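Local coordinates for protein ecto-NAD+ glycohydrolase (CD38 molecule) (Bos taurus, PDB 3GC6) that belongs to the ADP-ribosyl cyclase family, as the bovine CD38 molecule, a cell-surface glycoprotein with a helical half and a parallel-sheet half, at residues 23-27 / 114-118; 72-77 / 152-157; 28-32 / 44-48. The protein carries 1 engineered substitution. All blocks are in the same frame, centred on the assembly; numbering follows the deposited sequence. Where two conformers were deposited one is given.

Contact 1 of 3, residues 23-27 / 114-118; sequences IIQER and LADGL
Arg27 reaches Leu114 and Asp116 because its CG stands beside its own backbone N (chi1 -72°) and the chain then runs extended from CG to NE. This carries the guanidinium to the C-terminal end of helix 110-115. There NH1 grips two backbone oxygens. The bond from Arg27 NH1 to Asp116 O is 2.8 Å and nearly straight, 166° at the hydrogen, with the oxygen in the guanidinium plane. The bond from Arg27 NH1 to Leu114 O is 3.0 Å and more bent, and NH1 sits above that carbonyl's plane. A water accepts a hydrogen bond from Arg27 NH2 at 2.8 Å and donates one to Asp116 O, so that oxygen is held twice. The two carbonyls belong to the helix end and to the type II turn from Ala115 to Leu118. The arginine thus ties both to helix 20-35.

Leu118 covers one face of the guanidinium with CD2 and slides past the arginine in the opposite direction. Its CD1 meets Ile23 CG2 at 3.8 Å. With Ile24 CG1 beside the backbone N (chi1 -66°), CG2 stands anti to N and lies against Leu114 CD2 at 3.8 Å. Ile24 and Leu114 cross at about a right angle. Ile24 CD1 fills in beside Leu118 CD1 at 3.9 Å.

The contact lies in the helical part of the ADP-ribosyl cyclase fold. Helix 44-55 packs on Ile24 and Leu114, through Arg48, Phe51 and Ile47. Helix 145-159 backs Ala115 with Phe149 and Trp150.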
# COMPACT_ATOMS: atom_id res chain seq x y z
N ILE A 23 -11.82 4.63 11.34
CA ILE A 23 -11.89 5.49 10.17
C ILE A 23 -10.49 5.75 9.62
O ILE A 23 -10.27 5.67 8.41
CB ILE A 23 -12.59 6.82 10.50
CG1 ILE A 23 -14.05 6.55 10.86
CG2 ILE A 23 -12.49 7.81 9.33
CD1 ILE A 23 -14.74 7.72 11.56
N ILE A 24 -9.55 6.08 10.51
CA ILE A 24 -8.17 6.30 10.08
C ILE A 24 -7.63 5.10 9.32
O ILE A 24 -7.11 5.23 8.20
CB ILE A 24 -7.25 6.57 11.28
CG1 ILE A 24 -7.65 7.90 11.92
CG2 ILE A 24 -5.80 6.58 10.84
CD1 ILE A 24 -7.53 9.08 10.99
N GLN A 25 -7.80 3.93 9.93
CA GLN A 25 -7.31 2.65 9.39
C GLN A 25 -7.89 2.43 8.01
O GLN A 25 -7.15 2.17 7.05
CB GLN A 25 -7.75 1.48 10.30
CG GLN A 25 -7.44 0.07 9.70
CD GLN A 25 -8.64 -0.62 9.03
OE1 GLN A 25 -8.61 -0.97 7.84
NE2 GLN A 25 -9.70 -0.84 9.81
N GLU A 26 -9.21 2.54 7.90
CA GLU A 26 -9.85 2.26 6.63
C GLU A 26 -9.37 3.27 5.57
O GLU A 26 -9.09 2.90 4.42
CB GLU A 26 -11.37 2.29 6.73
CG GLU A 26 -12.00 1.14 7.53
CD GLU A 26 -13.51 1.23 7.57
OE1 GLU A 26 -14.07 2.27 7.17
OE2 GLU A 26 -14.14 0.25 8.03
N ARG A 27 -9.31 4.54 5.93
CA ARG A 27 -8.90 5.57 4.97
C ARG A 27 -7.45 5.35 4.51
O ARG A 27 -7.12 5.57 3.34
CB ARG A 27 -9.09 6.97 5.56
CG ARG A 27 -10.54 7.36 5.65
CD ARG A 27 -10.68 8.77 6.21
NE ARG A 27 -12.06 9.23 6.18
CZ ARG A 27 -12.45 10.47 6.47
NH1 ARG A 27 -11.56 11.38 6.86
NH2 ARG A 27 -13.75 10.80 6.37
N LEU A 114 -6.65 11.19 5.52
CA LEU A 114 -7.09 10.52 6.76
C LEU A 114 -7.94 11.45 7.63
O LEU A 114 -8.94 11.03 8.19
CB LEU A 114 -5.89 10.07 7.59
CG LEU A 114 -5.35 8.67 7.40
CD1 LEU A 114 -5.38 8.19 5.97
CD2 LEU A 114 -3.97 8.45 8.15
N ALA A 115 -7.49 12.71 7.78
CA ALA A 115 -8.04 13.60 8.81
C ALA A 115 -9.22 14.45 8.34
O ALA A 115 -9.95 14.97 9.14
CB ALA A 115 -6.91 14.51 9.31
N ASP A 116 -9.43 14.55 7.03
CA ASP A 116 -10.42 15.49 6.50
C ASP A 116 -11.79 15.22 7.11
O ASP A 116 -12.29 14.08 7.06
CB ASP A 116 -10.52 15.29 4.98
CG ASP A 116 -11.25 16.44 4.27
OD1 ASP A 116 -11.47 17.50 4.87
OD2 ASP A 116 -11.59 16.25 3.09
N GLY A 117 -12.39 16.28 7.66
CA GLY A 117 -13.74 16.16 8.23
C GLY A 117 -13.83 15.54 9.60
O GLY A 117 -14.94 15.51 10.18
N LEU A 118 -12.72 15.06 10.14
CA LEU A 118 -12.75 14.42 11.46
C LEU A 118 -12.44 15.41 12.60
O LEU A 118 -11.90 16.51 12.38
CB LEU A 118 -11.77 13.25 11.55
CG LEU A 118 -11.85 12.24 10.41
CD1 LEU A 118 -10.92 11.04 10.67
CD2 LEU A 118 -13.30 11.77 10.23
O HOH W 1 -15.28 13.09 6.51

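Contact 2 of 3, residues 72-77 / 152-157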
# COMPACT_ATOMS: atom_id res chain seq x y z
N ILE A 72 4.23 12.97 10.69
CA ILE A 72 4.54 13.58 9.39
C ILE A 72 5.71 12.85 8.72
O ILE A 72 5.71 12.64 7.49
CB ILE A 72 4.81 15.09 9.55
CG1 ILE A 72 3.48 15.84 9.59
CG2 ILE A 72 5.75 15.62 8.43
CD1 ILE A 72 3.45 17.15 10.34
N ASN A 73 6.68 12.42 9.52
CA ASN A 73 7.82 11.66 8.98
C ASN A 73 7.40 10.37 8.30
O ASN A 73 8.05 9.93 7.36
CB ASN A 73 8.85 11.32 10.06
CG ASN A 73 9.67 12.52 10.48
OD1 ASN A 73 9.63 13.58 9.84
ND2 ASN A 73 10.42 12.35 11.57
N LEU A 74 6.31 9.77 8.77
CA LEU A 74 5.84 8.52 8.18
C LEU A 74 5.12 8.75 6.84
O LEU A 74 5.02 7.83 6.03
CB LEU A 74 4.90 7.78 9.13
CG LEU A 74 5.57 7.18 10.37
CD1 LEU A 74 4.53 6.71 11.35
CD2 LEU A 74 6.50 6.05 9.97
N ALA A 75 4.62 9.97 6.62
CA ALA A 75 3.84 10.25 5.41
C ALA A 75 3.81 11.78 5.16
O ALA A 75 2.80 12.43 5.41
CB ALA A 75 2.43 9.67 5.52
N PRO A 76 4.93 12.36 4.69
CA PRO A 76 4.95 13.81 4.53
C PRO A 76 3.97 14.26 3.47
O PRO A 76 3.77 13.54 2.49
CB PRO A 76 6.37 14.11 4.04
CG PRO A 76 7.16 12.90 4.39
CD PRO A 76 6.23 11.72 4.40
N PRO A 77 3.36 15.45 3.65
CA PRO A 77 2.35 15.93 2.68
C PRO A 77 2.99 16.61 1.47
O PRO A 77 2.76 17.80 1.20
CB PRO A 77 1.55 16.93 3.50
CG PRO A 77 2.60 17.50 4.44
CD PRO A 77 3.45 16.33 4.84
N VAL A 152 0.47 22.44 11.19
CA VAL A 152 1.78 21.91 10.85
C VAL A 152 1.72 21.18 9.50
O VAL A 152 2.67 21.24 8.71
CB VAL A 152 2.38 21.02 11.97
CG1 VAL A 152 1.51 19.85 12.24
CG2 VAL A 152 3.82 20.61 11.59
N LEU A 153 0.62 20.50 9.23
CA LEU A 153 0.50 19.87 7.90
C LEU A 153 0.56 20.93 6.82
O LEU A 153 1.21 20.74 5.78
CB LEU A 153 -0.79 19.05 7.75
CG LEU A 153 -0.71 17.92 6.71
CD1 LEU A 153 0.25 16.79 7.15
CD2 LEU A 153 -2.11 17.40 6.42
N SER A 154 -0.13 22.04 7.06
CA SER A 154 -0.14 23.16 6.09
C SER A 154 1.25 23.72 5.85
O SER A 154 1.64 24.03 4.71
CB SER A 154 -1.03 24.30 6.61
OG SER A 154 -2.39 23.97 6.51
N GLU A 155 2.00 23.92 6.93
CA GLU A 155 3.40 24.42 6.81
C GLU A 155 4.24 23.51 5.97
O GLU A 155 4.97 23.96 5.08
CB GLU A 155 4.04 24.56 8.19
CG GLU A 155 3.40 25.63 9.03
CD GLU A 155 4.12 25.86 10.36
OE1 GLU A 155 4.85 24.96 10.81
OE2 GLU A 155 3.92 26.93 10.97
N ARG A 156 4.17 22.20 6.24
CA ARG A 156 5.04 21.27 5.54
C ARG A 156 4.63 21.19 4.06
O ARG A 156 5.48 21.17 3.17
CB ARG A 156 5.04 19.91 6.21
CG ARG A 156 5.62 19.95 7.64
CD ARG A 156 7.14 20.16 7.60
NE ARG A 156 7.80 19.02 6.98
CZ ARG A 156 8.28 17.97 7.66
NH1 ARG A 156 8.16 17.94 8.98
NH2 ARG A 156 8.86 16.96 7.02
N PHE A 157 3.32 21.25 3.80
CA PHE A 157 2.76 21.23 2.44
C PHE A 157 3.27 22.46 1.67
O PHE A 157 3.74 22.34 0.53
CB PHE A 157 1.24 21.26 2.61
CG PHE A 157 0.41 21.25 1.33
CD1 PHE A 157 0.29 20.09 0.57
CD2 PHE A 157 -0.38 22.35 1.01
CE1 PHE A 157 -0.56 20.07 -0.58
CE2 PHE A 157 -1.22 22.34 -0.13
CZ PHE A 157 -1.30 21.20 -0.91
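Ile72 and Val152 reach toward each other tip to tip, with Ile72 CD1 3.7 Å from Val152 CG2. The other branch of Ile72 does a different job. Its CG2 is laid over one face of the Arg156 guanidinium, 3.2 Å above the plane and offset toward the rim. The nearest atoms here are Ile72 CG2 and Arg156 NH1, 3.4 Å apart. Arg156 gets there by bending at chi2 (-72°) and chi3 (-65°), which folds its chain back toward helix 69-74. Asn73 OD1 lies near the plane of the guanidinium, at its edge, but too far for a hydrogen bond.

Pro77 makes the second group of contacts. Its ring crosses Leu153 at a slant, and Pro77 CG is 3.7 Å from Leu153 CD1. The same CG lies 3.9 Å from Arg156 CB, the two side chains crossing at about a right angle. Leu153 CD1 also approaches Ile72 CG1, at 4.2 Å, and so touches both Ile72 and Pro77. At the far end the edge of the Phe157 ring faces the backbone of Pro77, with CD1 3.4 Å from Pro77 O.

The segments join the end of helix 69-74 and the loop after it to helix 145-159. Leu111 of helix 110-115 lies against both Ile72 and Leu153. No hydrogen bond links the segments, so cohesion comes from apolar contact and the covered guanidinium face. Pro77 O is buried here without a hydrogen-bond partner in the model. The Phe157 ring edge, slightly positive at its hydrogens, may offset part of that cost.

Contact 3 of 3, residues 28-32 / 44-48. With SO4 (sulfate ion), chain E; SO4 (sulfate ion), chain I.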
# COMPACT_ATOMS: atom_id res chain seq x y z
N CYS A 28 -6.59 4.93 5.42
CA CYS A 28 -5.19 4.73 5.06
C CYS A 28 -5.06 3.58 4.04
O CYS A 28 -4.35 3.71 3.03
CB CYS A 28 -4.36 4.44 6.29
SG CYS A 28 -2.61 4.59 6.01
N ASP A 29 -5.77 2.49 4.28
CA ASP A 29 -5.74 1.38 3.29
C ASP A 29 -6.31 1.83 1.96
O ASP A 29 -5.76 1.53 0.89
CB ASP A 29 -6.53 0.19 3.83
CG ASP A 29 -5.81 -0.53 4.98
OD1 ASP A 29 -4.59 -0.38 5.13
OD2 ASP A 29 -6.49 -1.27 5.74
N THR A 30 -7.45 2.52 1.99
CA THR A 30 -8.05 3.01 0.76
C THR A 30 -7.08 3.92 0.00
O THR A 30 -6.87 3.80 -1.21
CB THR A 30 -9.37 3.74 1.09
OG1 THR A 30 -10.28 2.75 1.59
CG2 THR A 30 -9.93 4.44 -0.16
N TYR A 31 -6.49 4.86 0.72
CA TYR A 31 -5.61 5.80 0.07
C TYR A 31 -4.38 5.14 -0.57
O TYR A 31 -4.09 5.36 -1.76
CB TYR A 31 -5.16 6.86 1.08
CG TYR A 31 -4.35 7.99 0.44
CD1 TYR A 31 -4.98 9.15 -0.00
CD2 TYR A 31 -2.97 7.86 0.26
CE1 TYR A 31 -4.27 10.20 -0.62
CE2 TYR A 31 -2.23 8.90 -0.35
CZ TYR A 31 -2.89 10.08 -0.78
OH TYR A 31 -2.18 11.13 -1.33
N THR A 32 -3.69 4.31 0.21
CA THR A 32 -2.40 3.78 -0.22
C THR A 32 -2.56 2.72 -1.29
O THR A 32 -1.60 2.46 -2.03
CB THR A 32 -1.62 3.17 0.93
OG1 THR A 32 -2.43 2.16 1.56
CG2 THR A 32 -1.27 4.25 1.97
N CYS A 44 0.44 1.46 7.20
CA CYS A 44 -0.76 2.10 7.77
C CYS A 44 -0.99 1.83 9.25
O CYS A 44 -1.58 2.65 9.95
CB CYS A 44 -2.02 1.76 6.98
SG CYS A 44 -2.13 2.65 5.41
N GLN A 45 -0.57 0.65 9.73
CA GLN A 45 -0.65 0.36 11.15
C GLN A 45 0.21 1.37 11.91
O GLN A 45 -0.22 1.94 12.91
CB GLN A 45 -0.19 -1.07 11.48
CG GLN A 45 -0.21 -1.36 12.99
CD GLN A 45 0.23 -2.76 13.35
OE1 GLN A 45 0.52 -3.58 12.48
NE2 GLN A 45 0.26 -3.06 14.67
N ALA A 46 1.44 1.57 11.43
CA ALA A 46 2.35 2.50 12.09
C ALA A 46 1.82 3.94 12.03
O ALA A 46 1.96 4.70 12.99
CB ALA A 46 3.77 2.44 11.52
N ILE A 47 1.26 4.33 10.88
CA ILE A 47 0.67 5.67 10.74
C ILE A 47 -0.48 5.90 11.74
O ILE A 47 -0.54 6.94 12.43
CB ILE A 47 0.24 5.93 9.27
CG1 ILE A 47 1.50 6.16 8.43
CG2 ILE A 47 -0.65 7.15 9.18
CD1 ILE A 47 1.26 5.98 6.90
N ARG A 48 -1.39 4.93 11.84
CA ARG A 48 -2.48 5.05 12.81
C ARG A 48 -1.91 5.14 14.22
O ARG A 48 -2.33 5.98 15.03
CB ARG A 48 -3.43 3.85 12.71
CG ARG A 48 -4.62 3.94 13.65
CD ARG A 48 -5.55 2.74 13.45
NE ARG A 48 -4.86 1.47 13.73
CZ ARG A 48 -4.63 0.51 12.83
NH1 ARG A 48 -3.98 -0.59 13.20
NH2 ARG A 48 -5.05 0.63 11.58
S SO4 E . -11.27 0.36 -0.37
O1 SO4 E . -10.27 1.19 -1.04
O2 SO4 E . -11.36 -0.94 -1.05
O3 SO4 E . -10.88 0.18 1.03
O4 SO4 E . -12.57 1.03 -0.43
S SO4 I . -0.66 -6.41 16.49
O1 SO4 I . 0.49 -5.58 16.16
O2 SO4 I . -0.20 -7.65 17.12
O3 SO4 I . -1.57 -5.72 17.41
O4 SO4 I . -1.38 -6.72 15.26
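A disulfide between Cys28 and Cys44 makes this a covalent join of two helices, 20-35 and 44-55, in the helical part of the chain. The sulfurs are 2.1 Å apart, Cys28 SG to Cys44 SG, and the S-S torsion is -80°. Cys28 sends SG anti to its backbone N (chi1 -165°). Cys44 holds SG beside its own N. Little else joins the segments. Their axes come no closer than 10.8 Å and run at 131° to each other, so the bridge spans helices that are not closely packed here.

Cys44 is the first residue of helix 44-55. The bridge closes a covalent loop made of the last turns of helix 20-35 and the connection to helix 44-55. This is one of five disulfides in the ADP-ribosyl cyclase chain.

Three residues line the bridge. Thr32 sets its CG2 3.9 Å from Cys44 SG. Its OG1 bonds back to Cys28 O at 2.9 Å, which fixes the threonine's rotation. Thr32 N also bonds to Cys28 O, from the opposite face of the carbonyl plane. Ile47 CD1 lies 4.2 Å from Cys28 SG. Asp29 OD1 sits 3.8 Å from Cys44 CB, while its OD2 takes a hydrogen bond from Asn43 of the second subunit.

The outer sides of the helices meet that subunit and sulfate. Gln45, extended beyond CG, gives a bond of 2.9 Å from NE2 to O1 of a sulfate ion (chain I), probably from the crystallisation liquor. Gln45 and Arg48 of the second subunit bind sulfate too. Arg48 NH1 bonds to Gln45 OE1 of the second subunit.

In the fold
From the N terminus, helix 20-35 enters two contacts in turn, first contact 1 and then contact 3. Contact 3 closes first, a short loop to the start of helix 44-55. It is nested within the much longer loop that contact 1 closes at the end of helix 110-115. Contact 2 opens inside that loop, at the end of helix 69-74, and closes beyond it on helix 145-159, so contacts 1 and 2 cross. Contacts 1 and 3 touch, through Leu114 on Ile47. Contacts 2 and 3 touch through Leu74 and Ala75 on Ile47. Contacts 1 and 2 stay apart, about 6 Å between nearest atoms. Together they tie five helices of the helical part.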